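PDB 4P5F: inosine-uridine nucleoside N-ribohydrolase from Xanthomonas oryzae pv. oryzae, which probably hydrolyses the N-glycosidic bonds of nucleoside-like substrates, and binds calcium and adenosine diphosphate ribose. Local coordinates for residues Asp166-Lys171 against Leu217-Arg222. Sequence-based numbering, arbitrary orientation.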
# COMPACT_ATOMS: atom_id res chain seq x y z
N ASP A 166 4.12 24.90 -1.25
CA ASP A 166 3.29 25.87 -1.96
C ASP A 166 2.36 25.17 -2.96
O ASP A 166 1.14 25.36 -2.95
CB ASP A 166 4.15 26.96 -2.63
CG ASP A 166 5.25 26.39 -3.54
OD1 ASP A 166 5.88 25.37 -3.16
OD2 ASP A 166 5.49 26.95 -4.64
N LEU A 167 2.94 24.31 -3.79
CA LEU A 167 2.16 23.57 -4.77
C LEU A 167 1.22 22.58 -4.09
O LEU A 167 0.07 22.47 -4.50
CB LEU A 167 3.07 22.84 -5.77
CG LEU A 167 4.03 23.73 -6.57
CD1 LEU A 167 4.87 22.91 -7.52
CD2 LEU A 167 3.25 24.80 -7.33
N VAL A 168 1.69 21.88 -3.06
CA VAL A 168 0.88 20.82 -2.44
C VAL A 168 -0.40 21.40 -1.86
O VAL A 168 -1.49 20.83 -2.01
CB VAL A 168 1.67 20.04 -1.36
CG1 VAL A 168 0.78 18.96 -0.75
CG2 VAL A 168 2.89 19.39 -1.97
N ARG A 169 -0.26 22.55 -1.22
CA ARG A 169 -1.40 23.26 -0.67
C ARG A 169 -2.51 23.43 -1.71
O ARG A 169 -3.68 23.18 -1.42
CB ARG A 169 -0.95 24.62 -0.12
CG ARG A 169 -2.06 25.40 0.55
CD ARG A 169 -1.53 26.28 1.66
NE ARG A 169 -2.44 27.39 1.93
CZ ARG A 169 -3.58 27.28 2.62
NH1 ARG A 169 -3.96 26.11 3.12
NH2 ARG A 169 -4.34 28.36 2.81
N GLU A 170 -2.14 23.80 -2.93
CA GLU A 170 -3.12 24.14 -3.96
C GLU A 170 -3.50 22.97 -4.86
O GLU A 170 -4.59 22.95 -5.43
CB GLU A 170 -2.62 25.33 -4.79
CG GLU A 170 -1.92 26.43 -3.96
CD GLU A 170 -2.57 27.81 -4.08
OE1 GLU A 170 -3.74 27.90 -4.51
OE2 GLU A 170 -1.90 28.82 -3.75
N LYS A 171 -2.62 21.98 -4.96
CA LYS A 171 -2.74 20.96 -5.99
C LYS A 171 -2.93 19.52 -5.49
O LYS A 171 -3.07 18.60 -6.28
CB LYS A 171 -1.55 21.02 -6.94
CG LYS A 171 -1.53 22.26 -7.82
CD LYS A 171 -2.77 22.32 -8.70
CE LYS A 171 -2.60 23.33 -9.81
NZ LYS A 171 -1.33 23.08 -10.57
N LEU A 217 -0.54 22.78 6.45
CA LEU A 217 -0.91 23.26 5.11
C LEU A 217 -2.41 23.13 4.78
O LEU A 217 -2.87 23.61 3.73
CB LEU A 217 -0.09 22.53 4.04
CG LEU A 217 1.42 22.81 4.02
CD1 LEU A 217 2.08 22.05 2.88
CD2 LEU A 217 1.70 24.31 3.93
N GLY A 218 -3.17 22.48 5.65
CA GLY A 218 -4.59 22.29 5.42
C GLY A 218 -4.90 21.20 4.40
O GLY A 218 -5.95 21.22 3.77
N ILE A 219 -3.99 20.25 4.22
CA ILE A 219 -4.26 19.12 3.32
C ILE A 219 -4.93 18.00 4.11
O ILE A 219 -4.33 17.52 5.08
CB ILE A 219 -2.97 18.50 2.77
CG1 ILE A 219 -2.00 19.57 2.26
CG2 ILE A 219 -3.31 17.52 1.67
CD1 ILE A 219 -2.45 20.17 0.97
N PRO A 220 -6.15 17.59 3.71
CA PRO A 220 -6.84 16.49 4.41
C PRO A 220 -6.00 15.22 4.44
O PRO A 220 -5.46 14.81 3.40
CB PRO A 220 -8.08 16.26 3.55
CG PRO A 220 -8.34 17.63 2.95
CD PRO A 220 -6.97 18.12 2.61
N LEU A 221 -5.89 14.63 5.64
CA LEU A 221 -5.15 13.40 5.89
C LEU A 221 -6.12 12.27 6.19
O LEU A 221 -7.03 12.43 7.02
CB LEU A 221 -4.28 13.54 7.14
CG LEU A 221 -2.81 13.93 7.20
CD1 LEU A 221 -2.33 13.74 8.64
CD2 LEU A 221 -1.94 13.12 6.24
N ARG A 222 -5.92 11.11 5.58
CA ARG A 222 -6.71 9.93 5.91
C ARG A 222 -5.77 8.79 6.25
O ARG A 222 -5.01 8.33 5.40
CB ARG A 222 -7.63 9.55 4.75
CG ARG A 222 -8.60 8.41 5.08
CD ARG A 222 -9.64 8.22 3.97
NE ARG A 222 -10.60 9.32 3.97
CZ ARG A 222 -11.56 9.49 3.07
NH1 ARG A 222 -11.69 8.66 2.04
NH2 ARG A 222 -12.38 10.52 3.18
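Val168, in the last turns of helix 155-171, meets Ile219 through CG1, which lies 3.9 Å from Ile219 CD1. The two side chains cross at about a right angle. With chi1 at 179°, CG1 of Val168 is anti to the backbone N and is the branch that meets Ile219. The CD1 methyl of Ile219 also lies against the helix backbone, 3.2 Å from Val168 O. Arg169 CA is a second backbone atom it meets, 3.7 Å from Ile219 CD1. Ile219 also rests on Val172 and Ile175 of strand 172-178, which follows the helix directly. This strand and strand 221-224 are parallel neighbours in the central sheet of a Rossmann-like fold. The contact thus joins the C-terminal end of one sheet-flanking helix to the turn between helix 204-217 and strand 221-224. Helix 204-217 ends in a Schellman motif, with Gly218 at positive phi. Arg169 is exposed, and its side chain runs to this turn. Its chain bends at chi2 (149°), and CG and CD pass alongside Leu217 O, with Arg169 CD at 3.6 Å. Arg169 NH1 then donates a hydrogen bond of 2.8 Å to Leu217 O. The acceptor lies at the guanidinium edge, near its plane, but NH1 stands above the carbonyl plane. The N-H...O angle of 144° makes the bond clearly bent.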